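Uncharacterized protein MG376 homolog (Mycoplasma pneumoniae, PDB 2HQL) probably binds single-stranded DNA, using a small OB-fold domain, with its cellular role otherwise uncharacterised. Local coordinates at residues N9-E14 with G74-Y79; E16-C21 with T32-R37; K25-L30 with Y51-L56; Y58-H63 with V94-P99. One frame throughout, in Å; residues are numbered along the deposited sequence.

From the N terminus, strand 9-22 begins with contact 1, where residues 9-14 meet 74-79 and the first strand joins strand 69-81; this closes the longest loop. Contact 2, nested inside it, pairs the later part of strand 9-22 with strand 28-39 as a hairpin. Contact 3, also nested there, joins the start of strand 28-39 to the end of strand 42-53 and the beginning of helix 54-64, and its segments alternate with those of contact 2. Contact 4 opens after contact 3 has closed, crosses contact 1 along the chain, and packs the helix on the end of strand 86-96. Together they reach all five strands and the helix.

Contact 1: N9-E14 with G74-Y79; sequences NRVFLE and GILRTY
Asn9 lays its carboxamide across the CG2 methyl of Ile75, OD1 coming within 3.2 Å of that carbon, and the two side chains are set roughly perpendicular. With CG anti to the backbone N (chi1 -165°), the amide reaches past Ile75 to the backbone of Leu76 and grips it twice. Leu76 N donates to Asn9 OD1 at 2.8 Å, a rather bent bond (136° at the hydrogen), while Asn9 ND2 donates to Leu76 O at 3.0 Å, nearly straight. The Leu76 carbonyl also accepts from Tyr48 OH of the second subunit. Beyond this clamp, Val11 and Gly74 form an antiparallel hydrogen-bonded pair, Val11 N to Gly74 O at 2.7 Å and Gly74 N to Val11 O at 2.6 Å. Val11 CG2 packs on Leu76 CB at 3.7 Å. Ile75 CG2 also sits over the centre of the Arg77 guanidinium, whose NE is paired with Glu92. These bonds join the first and last strands in the sheet order of the OB fold, and residues 9-13 pair with a strand of the second subunit. The chemistry implies that where backbone pairing between these two strands stops, the Asn9 amide takes over, its donor and acceptor together fixing its rotation.

Contact 2: E16-C21 with T32-R37; sequences EIESSC and TIKQMR
Thr32 is matched by two residues, Glu18 and Ser19, a classic beta bulge in the antiparallel hairpin that opens this OB fold. Backbone bonds set it out. Glu18 N donates to Thr32 O at 2.6 Å, and Thr32 N donates to Ser19 O at 2.8 Å, so one residue of strand 28-39 is held by two successive residues of strand 9-22. Before the bulge, Glu16 and Lys34 form a regular hydrogen-bonded pair, with Ile17 and Ile33 as the non-hydrogen-bonded pair between. Apolar contact comes from these isoleucines: Ile33 CD1 turns back across the strand to lie 3.9 Å from Ile17 CG1, the two side chains meeting at a slant. Both also touch Ile70 of strand 69-81, and Ile17 reaches His63 of the helix. The charged contact involves Glu18 and Lys34. Glu18 CG stands anti to the carbonyl carbon (chi1 -64°) and the chain bends at chi2, which folds the carboxylate over the Lys34 aliphatic chain, with Glu18 CG 3.6 Å from Lys34 CB. The ion pair itself is long, Glu18 OE2 to Lys34 NZ 3.8 Å; the same oxygen lies closer to the neighbouring methylene, 3.3 Å from Lys34 CE.

Contact 3: K25-L30 with Y51-L56; sequences KKTGFL and YANGQL
Leu30 and Tyr51 run alongside each other in the same direction, touching near their roots: Leu30 CG is 3.7 Å from Tyr51 CB. Tyr51 CG stands between its own backbone N and carbonyl carbon (chi1 68°), and from there the ring leads away from Leu30 toward strand 86-96, where it packs on Thr90 and Glu92. The leucine therefore meets the CB of the tyrosine and not its aromatic ring. On the other face of the sheet are Phe29 and Ala52, whose side chains do not meet closely. Phe29 swings its ring away, with CG anti to the backbone N (chi1 -171°), over helix 54-64, against Ala57, Leu60 and Glu61, and its ring also meets that of Trp22. Ala52 turns its methyl to Leu60 of the same helix. This is the open end of the antiparallel hairpin formed by strands 28-39 and 42-53 of the OB fold, just where the chain leaves the sheet for its helix. Phe29 and Ala52 are its hydrogen-bonded pair: Phe29 N donates to Ala52 O at 3.0 Å, and Ala52 N donates to Phe29 O at 3.2 Å. Tyr51 also makes a bent CA-H...O contact with Phe29 O, CA to O 3.2 Å. Gly28 CA comes within 3.3 Å of Ala52 O.

Contact 4: Y58-H63 with V94-P99; sequences YELEKH and VKIFNP
Ile96 sends its side chain from strand 86-96 to helix 54-64. Its CB points toward the helix and splits into two branches that meet different residues. The CG2 methyl, anti to the backbone N, goes to His63 and stops 3.7 Å from CD2 of the imidazole, the two side chains running antiparallel alongside one another. The other branch runs extended through CG1 (chi2 -179°), which carries CD1 to the helix backbone, 4.0 Å from Leu60 CA. The same CD1 meets Leu60 CD1 at 4.1 Å, those two side chains standing nearly square to each other, and lies near Glu59 CB. Leu56, one turn earlier, adds a further methyl against it. Pro99 flanks the far end, its CD 4.2 Å from His63 NE2, and the histidine ring also meets Tyr67. Two waters bridge the margins: one accepts from Ile96 N at 3.0 Å and gives a weak bond to Glu59 OE1, while the other donates to Phe97 O at 3.2 Å and is weakly bonded to His63 NE2. In this OB fold the helix is seated on the end of the last strand. What joins them is therefore mainly hydrocarbon centred on one isoleucine, with marginal water links that are weak on the helix side.

Contact 1: N9-E14 with G74-Y79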
loop_
_atom_site.group_PDB
_atom_site.type_symbol
_atom_site.label_atom_id
_atom_site.label_comp_id
_atom_site.label_asym_id
_atom_site.label_seq_id
_atom_site.Cartn_x
_atom_site.Cartn_y
_atom_site.Cartn_z
ATOM N N ASN A 9 9.680 -1.498 -3.722
ATOM C CA ASN A 9 8.419 -1.904 -3.113
ATOM C C ASN A 9 8.591 -2.280 -1.645
ATOM O O ASN A 9 8.835 -3.444 -1.324
ATOM C CB ASN A 9 7.804 -3.095 -3.861
ATOM C CG ASN A 9 6.341 -3.310 -3.505
ATOM O OD1 ASN A 9 5.921 -3.056 -2.380
ATOM N ND2 ASN A 9 5.563 -3.786 -4.463
ATOM N N ARG A 10 8.464 -1.291 -0.764
ATOM C CA ARG A 10 8.571 -1.516 0.675
ATOM C C ARG A 10 7.481 -0.724 1.413
ATOM O O ARG A 10 7.195 0.427 1.075
ATOM C CB ARG A 10 9.965 -1.128 1.162
ATOM C CG ARG A 10 11.033 -2.009 0.555
ATOM C CD ARG A 10 12.394 -1.829 1.179
ATOM N NE ARG A 10 12.378 -2.019 2.626
ATOM C CZ ARG A 10 13.476 -2.128 3.368
ATOM N NH1 ARG A 10 14.668 -2.078 2.789
ATOM N NH2 ARG A 10 13.387 -2.258 4.686
ATOM N N VAL A 11 6.866 -1.364 2.406
ATOM C CA VAL A 11 5.790 -0.762 3.192
ATOM C C VAL A 11 6.037 -0.989 4.679
ATOM O O VAL A 11 6.451 -2.070 5.074
ATOM C CB VAL A 11 4.428 -1.427 2.861
ATOM C CG1 VAL A 11 3.282 -0.670 3.516
ATOM C CG2 VAL A 11 4.249 -1.512 1.364
ATOM N N PHE A 12 5.778 0.031 5.491
ATOM C CA PHE A 12 5.908 -0.059 6.944
ATOM C C PHE A 12 4.562 0.412 7.477
ATOM O O PHE A 12 4.108 1.518 7.167
ATOM C CB PHE A 12 7.028 0.847 7.439
ATOM C CG PHE A 12 8.374 0.435 6.951
ATOM C CD1 PHE A 12 9.214 -0.321 7.759
ATOM C CD2 PHE A 12 8.795 0.778 5.670
ATOM C CE1 PHE A 12 10.448 -0.735 7.300
ATOM C CE2 PHE A 12 10.037 0.365 5.195
ATOM C CZ PHE A 12 10.866 -0.393 6.014
ATOM N N LEU A 13 3.917 -0.418 8.279
ATOM C CA LEU A 13 2.599 -0.060 8.760
ATOM C C LEU A 13 2.283 -0.685 10.100
ATOM O O LEU A 13 2.843 -1.712 10.457
ATOM C CB LEU A 13 1.572 -0.525 7.731
ATOM C CG LEU A 13 0.104 -0.123 7.799
ATOM C CD1 LEU A 13 -0.058 1.370 7.520
ATOM C CD2 LEU A 13 -0.642 -0.947 6.761
ATOM N N GLU A 14 1.361 -0.062 10.825
ATOM C CA GLU A 14 0.932 -0.536 12.135
ATOM C C GLU A 14 -0.557 -0.293 12.342
ATOM O O GLU A 14 -1.097 0.716 11.907
ATOM C CB GLU A 14 1.703 0.188 13.239
ATOM C CG GLU A 14 0.958 0.175 14.563
ATOM C CD GLU A 14 1.598 1.032 15.625
ATOM O OE1 GLU A 14 2.286 2.019 15.279
ATOM O OE2 GLU A 14 1.390 0.725 16.817
ATOM N N GLY A 74 6.614 -4.679 4.938
ATOM C CA GLY A 74 6.095 -5.596 3.945
ATOM C C GLY A 74 6.185 -5.094 2.530
ATOM O O GLY A 74 6.781 -4.048 2.259
ATOM N N ILE A 75 5.573 -5.850 1.626
ATOM C CA ILE A 75 5.574 -5.524 0.207
ATOM C C ILE A 75 4.133 -5.354 -0.280
ATOM O O ILE A 75 3.294 -6.240 -0.118
ATOM C CB ILE A 75 6.276 -6.641 -0.588
ATOM C CG1 ILE A 75 7.618 -6.981 0.073
ATOM C CG2 ILE A 75 6.534 -6.195 -1.991
ATOM C CD1 ILE A 75 8.340 -8.166 -0.548
ATOM N N LEU A 76 3.845 -4.208 -0.876
ATOM C CA LEU A 76 2.499 -3.952 -1.366
ATOM C C LEU A 76 2.167 -4.757 -2.631
ATOM O O LEU A 76 2.823 -4.615 -3.666
ATOM C CB LEU A 76 2.328 -2.456 -1.618
ATOM C CG LEU A 76 0.898 -1.922 -1.596
ATOM C CD1 LEU A 76 0.214 -2.296 -0.289
ATOM C CD2 LEU A 76 0.929 -0.426 -1.758
ATOM N N ARG A 77 1.142 -5.610 -2.520
ATOM C CA ARG A 77 0.657 -6.467 -3.610
ATOM C C ARG A 77 -0.805 -6.145 -3.906
ATOM O O ARG A 77 -1.432 -5.373 -3.196
ATOM C CB ARG A 77 0.732 -7.949 -3.207
ATOM C CG ARG A 77 2.060 -8.408 -2.659
ATOM C CD ARG A 77 3.159 -8.187 -3.672
ATOM N NE ARG A 77 4.336 -8.991 -3.371
ATOM C CZ ARG A 77 5.454 -8.960 -4.084
ATOM N NH1 ARG A 77 5.544 -8.159 -5.131
ATOM N NH2 ARG A 77 6.474 -9.739 -3.760
ATOM N N THR A 78 -1.340 -6.758 -4.957
ATOM C CA THR A 78 -2.728 -6.573 -5.330
ATOM C C THR A 78 -3.222 -7.817 -6.053
ATOM O O THR A 78 -2.425 -8.635 -6.510
ATOM C CB THR A 78 -2.936 -5.385 -6.311
ATOM O OG1 THR A 78 -2.329 -5.700 -7.569
ATOM C CG2 THR A 78 -2.345 -4.095 -5.759
ATOM N N TYR A 79 -4.544 -7.961 -6.134
ATOM C CA TYR A 79 -5.167 -9.056 -6.872
ATOM C C TYR A 79 -6.404 -8.437 -7.508
ATOM O O TYR A 79 -6.855 -7.376 -7.079
ATOM C CB TYR A 79 -5.538 -10.250 -5.970
ATOM C CG TYR A 79 -6.665 -10.019 -4.987
ATOM C CD1 TYR A 79 -6.419 -9.484 -3.728
ATOM C CD2 TYR A 79 -7.980 -10.370 -5.307
ATOM C CE1 TYR A 79 -7.452 -9.309 -2.811
ATOM C CE2 TYR A 79 -9.021 -10.199 -4.392
ATOM C CZ TYR A 79 -8.747 -9.670 -3.149
ATOM O OH TYR A 79 -9.763 -9.504 -2.230
#

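Contact 2: E16-C21 with T32-R37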
loop_
_atom_site.group_PDB
_atom_site.type_symbol
_atom_site.label_atom_id
_atom_site.label_comp_id
_atom_site.label_asym_id
_atom_site.label_seq_id
_atom_site.Cartn_x
_atom_site.Cartn_y
_atom_site.Cartn_z
ATOM N N GLU A 16 -4.409 -2.043 14.574
ATOM C CA GLU A 16 -5.013 -2.972 15.519
ATOM C C GLU A 16 -5.605 -4.170 14.782
ATOM O O GLU A 16 -6.399 -4.009 13.859
ATOM C CB GLU A 16 -6.106 -2.253 16.330
ATOM C CG GLU A 16 -7.186 -3.160 16.957
ATOM C CD GLU A 16 -6.903 -3.571 18.393
ATOM O OE1 GLU A 16 -6.871 -2.685 19.273
ATOM O OE2 GLU A 16 -6.722 -4.783 18.647
ATOM N N ILE A 17 -5.207 -5.371 15.191
ATOM C CA ILE A 17 -5.706 -6.604 14.594
ATOM C C ILE A 17 -7.227 -6.666 14.763
ATOM O O ILE A 17 -7.743 -6.610 15.888
ATOM C CB ILE A 17 -5.066 -7.830 15.277
ATOM C CG1 ILE A 17 -3.539 -7.680 15.258
ATOM C CG2 ILE A 17 -5.529 -9.112 14.592
ATOM C CD1 ILE A 17 -2.769 -8.788 15.968
ATOM N N GLU A 18 -7.946 -6.794 13.651
ATOM C CA GLU A 18 -9.405 -6.826 13.688
ATOM C C GLU A 18 -10.016 -8.216 13.514
ATOM O O GLU A 18 -11.079 -8.507 14.064
ATOM C CB GLU A 18 -9.959 -5.893 12.612
ATOM C CG GLU A 18 -9.615 -4.421 12.813
ATOM C CD GLU A 18 -10.278 -3.830 14.037
ATOM O OE1 GLU A 18 -11.509 -3.994 14.154
ATOM O OE2 GLU A 18 -9.587 -3.204 14.872
ATOM N N SER A 19 -9.343 -9.057 12.733
ATOM C CA SER A 19 -9.787 -10.413 12.455
ATOM C C SER A 19 -8.688 -11.068 11.645
ATOM O O SER A 19 -7.760 -10.395 11.211
ATOM C CB SER A 19 -11.080 -10.395 11.650
ATOM O OG SER A 19 -10.864 -9.827 10.379
ATOM N N SER A 20 -8.784 -12.377 11.439
ATOM C CA SER A 20 -7.762 -13.089 10.678
ATOM C C SER A 20 -8.203 -14.514 10.371
ATOM O O SER A 20 -9.097 -15.039 11.023
ATOM C CB SER A 20 -6.452 -13.127 11.472
ATOM O OG SER A 20 -6.595 -13.916 12.641
ATOM N N CYS A 21 -7.577 -15.143 9.378
ATOM C CA CYS A 21 -7.928 -16.517 9.032
ATOM C C CYS A 21 -6.928 -17.206 8.111
ATOM O O CYS A 21 -6.162 -16.558 7.397
ATOM C CB CYS A 21 -9.322 -16.573 8.393
ATOM S SG CYS A 21 -9.453 -15.849 6.748
ATOM N N THR A 32 -6.430 -8.836 9.265
ATOM C CA THR A 32 -7.003 -7.568 8.849
ATOM C C THR A 32 -6.789 -6.562 9.965
ATOM O O THR A 32 -7.229 -6.762 11.105
ATOM C CB THR A 32 -8.486 -7.692 8.532
ATOM O OG1 THR A 32 -8.638 -8.464 7.336
ATOM C CG2 THR A 32 -9.095 -6.312 8.305
ATOM N N ILE A 33 -6.106 -5.480 9.598
ATOM C CA ILE A 33 -5.712 -4.405 10.501
ATOM C C ILE A 33 -6.497 -3.105 10.306
ATOM O O ILE A 33 -6.932 -2.781 9.207
ATOM C CB ILE A 33 -4.204 -4.093 10.296
ATOM C CG1 ILE A 33 -3.381 -5.378 10.353
ATOM C CG2 ILE A 33 -3.721 -3.129 11.320
ATOM C CD1 ILE A 33 -3.510 -6.168 11.625
ATOM N N LYS A 34 -6.653 -2.363 11.396
ATOM C CA LYS A 34 -7.340 -1.074 11.397
ATOM C C LYS A 34 -6.339 -0.000 11.815
ATOM O O LYS A 34 -5.575 -0.183 12.764
ATOM C CB LYS A 34 -8.492 -1.070 12.406
ATOM C CG LYS A 34 -9.050 0.334 12.693
ATOM C CD LYS A 34 -10.058 0.370 13.853
ATOM C CE LYS A 34 -9.400 0.100 15.210
ATOM N NZ LYS A 34 -10.382 0.165 16.347
ATOM N N GLN A 35 -6.335 1.117 11.100
ATOM C CA GLN A 35 -5.456 2.230 11.437
ATOM C C GLN A 35 -6.372 3.435 11.515
ATOM O O GLN A 35 -7.190 3.626 10.624
ATOM C CB GLN A 35 -4.396 2.456 10.351
ATOM C CG GLN A 35 -3.329 3.467 10.759
ATOM C CD GLN A 35 -2.185 3.584 9.771
ATOM O OE1 GLN A 35 -2.283 4.279 8.753
ATOM N NE2 GLN A 35 -1.088 2.895 10.065
ATOM N N MET A 36 -6.251 4.241 12.568
ATOM C CA MET A 36 -7.110 5.422 12.705
ATOM C C MET A 36 -6.837 6.492 11.649
ATOM O O MET A 36 -5.696 6.745 11.264
ATOM C CB MET A 36 -6.984 6.012 14.111
ATOM C CG MET A 36 -7.339 5.015 15.222
ATOM S SD MET A 36 -8.859 4.073 14.873
ATOM C CE MET A 36 -10.115 5.356 14.979
ATOM N N ARG A 37 -7.918 7.118 11.194
ATOM C CA ARG A 37 -7.891 8.130 10.150
ATOM C C ARG A 37 -8.787 9.298 10.576
ATOM O O ARG A 37 -9.717 9.131 11.361
ATOM C CB ARG A 37 -8.440 7.504 8.853
ATOM C CG ARG A 37 -8.495 8.386 7.606
ATOM C CD ARG A 37 -7.114 8.627 7.009
ATOM N NE ARG A 37 -7.198 9.138 5.646
ATOM C CZ ARG A 37 -7.591 8.411 4.603
ATOM N NH1 ARG A 37 -7.924 7.139 4.771
ATOM N NH2 ARG A 37 -7.688 8.960 3.393
#

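Contact 3: K25-L30 with Y51-L56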
loop_
_atom_site.group_PDB
_atom_site.type_symbol
_atom_site.label_atom_id
_atom_site.label_comp_id
_atom_site.label_asym_id
_atom_site.label_seq_id
_atom_site.Cartn_x
_atom_site.Cartn_y
_atom_site.Cartn_z
ATOM N N LYS A 25 -5.337 -24.760 2.355
ATOM C CA LYS A 25 -4.265 -25.686 2.737
ATOM C C LYS A 25 -3.278 -25.005 3.690
ATOM O O LYS A 25 -2.151 -25.462 3.860
ATOM C CB LYS A 25 -3.517 -26.190 1.496
ATOM C CG LYS A 25 -4.339 -27.092 0.580
ATOM C CD LYS A 25 -3.524 -27.581 -0.621
ATOM C CE LYS A 25 -2.409 -28.557 -0.219
ATOM N NZ LYS A 25 -1.694 -29.155 -1.397
ATOM N N LYS A 26 -3.735 -23.923 4.317
ATOM C CA LYS A 26 -2.951 -23.107 5.245
ATOM C C LYS A 26 -1.661 -22.581 4.657
ATOM O O LYS A 26 -0.699 -22.323 5.381
ATOM C CB LYS A 26 -2.684 -23.851 6.553
ATOM C CG LYS A 26 -3.930 -23.941 7.403
ATOM C CD LYS A 26 -3.736 -24.781 8.643
ATOM C CE LYS A 26 -3.509 -23.925 9.865
ATOM N NZ LYS A 26 -3.489 -24.759 11.092
ATOM N N THR A 27 -1.668 -22.409 3.336
ATOM C CA THR A 27 -0.536 -21.869 2.585
ATOM C C THR A 27 -0.118 -20.511 3.194
ATOM O O THR A 27 1.057 -20.128 3.167
ATOM C CB THR A 27 -0.938 -21.608 1.125
ATOM O OG1 THR A 27 -1.928 -22.566 0.711
ATOM C CG2 THR A 27 0.278 -21.684 0.224
ATOM N N GLY A 28 -1.102 -19.786 3.727
ATOM C CA GLY A 28 -0.849 -18.494 4.335
ATOM C C GLY A 28 -1.855 -18.128 5.411
ATOM O O GLY A 28 -2.912 -18.745 5.544
ATOM N N PHE A 29 -1.519 -17.113 6.196
ATOM C CA PHE A 29 -2.396 -16.642 7.264
ATOM C C PHE A 29 -2.718 -15.182 7.000
ATOM O O PHE A 29 -1.811 -14.361 6.850
ATOM C CB PHE A 29 -1.702 -16.768 8.622
ATOM C CG PHE A 29 -2.600 -16.498 9.794
ATOM C CD1 PHE A 29 -3.702 -17.313 10.040
ATOM C CD2 PHE A 29 -2.327 -15.448 10.670
ATOM C CE1 PHE A 29 -4.521 -17.098 11.141
ATOM C CE2 PHE A 29 -3.147 -15.216 11.790
ATOM C CZ PHE A 29 -4.246 -16.045 12.025
ATOM N N LEU A 30 -4.005 -14.859 6.950
ATOM C CA LEU A 30 -4.418 -13.497 6.686
ATOM C C LEU A 30 -4.986 -12.782 7.879
ATOM O O LEU A 30 -5.870 -13.291 8.573
ATOM C CB LEU A 30 -5.435 -13.447 5.546
ATOM C CG LEU A 30 -4.858 -13.599 4.137
ATOM C CD1 LEU A 30 -4.491 -15.063 3.855
ATOM C CD2 LEU A 30 -5.895 -13.088 3.139
ATOM N N TYR A 51 -0.812 -10.385 5.135
ATOM C CA TYR A 51 -0.687 -11.840 5.209
ATOM C C TYR A 51 0.765 -12.258 5.347
ATOM O O TYR A 51 1.662 -11.423 5.273
ATOM C CB TYR A 51 -1.296 -12.532 3.978
ATOM C CG TYR A 51 -0.568 -12.303 2.672
ATOM C CD1 TYR A 51 -0.876 -11.208 1.864
ATOM C CD2 TYR A 51 0.427 -13.181 2.241
ATOM C CE1 TYR A 51 -0.208 -10.992 0.650
ATOM C CE2 TYR A 51 1.104 -12.974 1.029
ATOM C CZ TYR A 51 0.779 -11.875 0.241
ATOM O OH TYR A 51 1.439 -11.653 -0.946
ATOM N N ALA A 52 0.980 -13.557 5.555
ATOM C CA ALA A 52 2.316 -14.122 5.696
ATOM C C ALA A 52 2.302 -15.602 5.334
ATOM O O ALA A 52 1.273 -16.269 5.419
ATOM C CB ALA A 52 2.813 -13.941 7.119
ATOM N N ASN A 53 3.460 -16.104 4.926
ATOM C CA ASN A 53 3.617 -17.503 4.547
ATOM C C ASN A 53 4.683 -18.198 5.401
ATOM O O ASN A 53 5.424 -17.541 6.139
ATOM C CB ASN A 53 4.009 -17.590 3.075
ATOM C CG ASN A 53 2.865 -17.259 2.154
ATOM O OD1 ASN A 53 2.011 -18.104 1.880
ATOM N ND2 ASN A 53 2.831 -16.027 1.679
ATOM N N GLY A 54 4.728 -19.525 5.301
ATOM C CA GLY A 54 5.703 -20.326 6.022
ATOM C C GLY A 54 5.798 -20.143 7.523
ATOM O O GLY A 54 4.788 -20.115 8.223
ATOM N N GLN A 55 7.024 -20.047 8.023
ATOM C CA GLN A 55 7.236 -19.853 9.448
ATOM C C GLN A 55 6.512 -18.610 9.942
ATOM O O GLN A 55 5.790 -18.653 10.943
ATOM C CB GLN A 55 8.725 -19.694 9.763
ATOM C CG GLN A 55 9.556 -20.957 9.598
ATOM C CD GLN A 55 10.796 -20.960 10.482
ATOM O OE1 GLN A 55 11.650 -21.838 10.363
ATOM N NE2 GLN A 55 10.894 -19.978 11.380
ATOM N N LEU A 56 6.716 -17.505 9.228
ATOM C CA LEU A 56 6.129 -16.213 9.575
ATOM C C LEU A 56 4.596 -16.182 9.642
ATOM O O LEU A 56 4.026 -15.278 10.246
ATOM C CB LEU A 56 6.653 -15.145 8.609
ATOM C CG LEU A 56 6.401 -13.657 8.895
ATOM C CD1 LEU A 56 6.774 -13.317 10.323
ATOM C CD2 LEU A 56 7.218 -12.819 7.917
#

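Contact 4: Y58-H63 with V94-P99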
loop_
_atom_site.group_PDB
_atom_site.type_symbol
_atom_site.label_atom_id
_atom_site.label_comp_id
_atom_site.label_asym_id
_atom_site.label_seq_id
_atom_site.Cartn_x
_atom_site.Cartn_y
_atom_site.Cartn_z
ATOM N N TYR A 58 2.897 -18.576 11.028
ATOM C CA TYR A 58 2.701 -19.102 12.366
ATOM C C TYR A 58 3.118 -18.115 13.448
ATOM O O TYR A 58 2.609 -18.168 14.572
ATOM C CB TYR A 58 3.461 -20.409 12.496
ATOM C CG TYR A 58 2.759 -21.529 11.790
ATOM C CD1 TYR A 58 1.627 -22.122 12.353
ATOM C CD2 TYR A 58 3.202 -21.987 10.552
ATOM C CE1 TYR A 58 0.954 -23.150 11.705
ATOM C CE2 TYR A 58 2.533 -23.013 9.890
ATOM C CZ TYR A 58 1.410 -23.592 10.473
ATOM O OH TYR A 58 0.748 -24.625 9.839
ATOM N N GLU A 59 4.051 -17.227 13.107
ATOM C CA GLU A 59 4.490 -16.178 14.021
ATOM C C GLU A 59 3.336 -15.180 14.097
ATOM O O GLU A 59 2.974 -14.690 15.169
ATOM C CB GLU A 59 5.706 -15.445 13.466
ATOM C CG GLU A 59 6.972 -16.258 13.358
ATOM C CD GLU A 59 8.094 -15.472 12.703
ATOM O OE1 GLU A 59 8.383 -14.346 13.180
ATOM O OE2 GLU A 59 8.684 -15.973 11.713
ATOM N N LEU A 60 2.763 -14.893 12.932
ATOM C CA LEU A 60 1.656 -13.957 12.815
ATOM C C LEU A 60 0.462 -14.409 13.660
ATOM O O LEU A 60 -0.085 -13.633 14.454
ATOM C CB LEU A 60 1.263 -13.813 11.334
ATOM C CG LEU A 60 0.246 -12.736 10.922
ATOM C CD1 LEU A 60 0.606 -11.402 11.581
ATOM C CD2 LEU A 60 0.227 -12.607 9.391
ATOM N N GLU A 61 0.067 -15.669 13.495
ATOM C CA GLU A 61 -1.056 -16.222 14.246
ATOM C C GLU A 61 -0.795 -16.172 15.753
ATOM O O GLU A 61 -1.717 -15.973 16.542
ATOM C CB GLU A 61 -1.318 -17.655 13.794
ATOM C CG GLU A 61 -2.299 -18.398 14.663
ATOM C CD GLU A 61 -2.546 -19.803 14.177
ATOM O OE1 GLU A 61 -1.562 -20.542 13.954
ATOM O OE2 GLU A 61 -3.727 -20.163 14.018
ATOM N N LYS A 62 0.465 -16.352 16.147
ATOM C CA LYS A 62 0.838 -16.300 17.553
ATOM C C LYS A 62 0.826 -14.851 18.052
ATOM O O LYS A 62 0.233 -14.550 19.089
ATOM C CB LYS A 62 2.218 -16.933 17.748
ATOM C CG LYS A 62 2.200 -18.441 17.529
ATOM C CD LYS A 62 3.577 -19.085 17.667
ATOM C CE LYS A 62 3.450 -20.603 17.655
ATOM N NZ LYS A 62 4.762 -21.285 17.584
ATOM N N HIS A 63 1.479 -13.959 17.311
ATOM C CA HIS A 63 1.505 -12.545 17.670
ATOM C C HIS A 63 0.060 -12.088 17.729
ATOM O O HIS A 63 -0.281 -11.149 18.439
ATOM C CB HIS A 63 2.252 -11.738 16.606
ATOM C CG HIS A 63 2.228 -10.257 16.835
ATOM N ND1 HIS A 63 1.063 -9.549 16.995
ATOM C CD2 HIS A 63 3.237 -9.355 16.919
ATOM C CE1 HIS A 63 1.348 -8.268 17.171
ATOM N NE2 HIS A 63 2.658 -8.125 17.128
ATOM N N VAL A 94 6.948 -9.113 5.450
ATOM C CA VAL A 94 8.344 -9.507 5.327
ATOM C C VAL A 94 8.912 -9.576 6.728
ATOM O O VAL A 94 9.713 -10.453 7.047
ATOM C CB VAL A 94 9.166 -8.472 4.512
ATOM C CG1 VAL A 94 10.645 -8.705 4.724
ATOM C CG2 VAL A 94 8.846 -8.587 3.025
ATOM N N LYS A 95 8.472 -8.660 7.580
ATOM C CA LYS A 95 8.973 -8.622 8.939
ATOM C C LYS A 95 7.974 -8.097 9.979
ATOM O O LYS A 95 7.245 -7.130 9.746
ATOM C CB LYS A 95 10.249 -7.777 8.953
ATOM C CG LYS A 95 11.054 -7.884 10.224
ATOM C CD LYS A 95 12.390 -7.185 10.095
ATOM C CE LYS A 95 13.186 -7.334 11.369
ATOM N NZ LYS A 95 12.431 -6.779 12.528
ATOM N N ILE A 96 7.941 -8.758 11.131
ATOM C CA ILE A 96 7.071 -8.350 12.225
ATOM C C ILE A 96 7.959 -7.736 13.291
ATOM O O ILE A 96 9.027 -8.269 13.606
ATOM C CB ILE A 96 6.322 -9.541 12.857
ATOM C CG1 ILE A 96 5.408 -10.196 11.822
ATOM C CG2 ILE A 96 5.499 -9.058 14.046
ATOM C CD1 ILE A 96 4.627 -11.366 12.372
ATOM N N PHE A 97 7.524 -6.615 13.851
ATOM C CA PHE A 97 8.312 -5.946 14.876
ATOM C C PHE A 97 7.793 -6.208 16.292
ATOM O O PHE A 97 6.651 -6.645 16.489
ATOM C CB PHE A 97 8.336 -4.435 14.611
ATOM C CG PHE A 97 8.917 -4.053 13.267
ATOM C CD1 PHE A 97 10.262 -4.290 12.977
ATOM C CD2 PHE A 97 8.121 -3.438 12.299
ATOM C CE1 PHE A 97 10.805 -3.919 11.752
ATOM C CE2 PHE A 97 8.661 -3.062 11.066
ATOM C CZ PHE A 97 10.006 -3.304 10.793
ATOM N N ASN A 98 8.656 -5.957 17.271
ATOM C CA ASN A 98 8.294 -6.124 18.672
ATOM C C ASN A 98 7.389 -4.957 19.045
ATOM O O ASN A 98 7.783 -3.795 18.926
ATOM C CB ASN A 98 9.550 -6.124 19.552
ATOM C CG ASN A 98 9.239 -5.903 21.021
ATOM O OD1 ASN A 98 8.236 -6.388 21.535
ATOM N ND2 ASN A 98 10.119 -5.180 21.709
ATOM N N PRO A 99 6.155 -5.250 19.487
ATOM C CA PRO A 99 5.209 -4.195 19.868
ATOM C C PRO A 99 5.724 -3.252 20.957
ATOM O O PRO A 99 5.006 -2.357 21.418
ATOM C CB PRO A 99 3.968 -4.979 20.296
ATOM C CG PRO A 99 4.536 -6.267 20.781
ATOM C CD PRO A 99 5.579 -6.581 19.744
HETATM O O HOH W 1 9.429 -11.254 11.997
HETATM O O HOH W 2 3.891 -5.066 16.764
#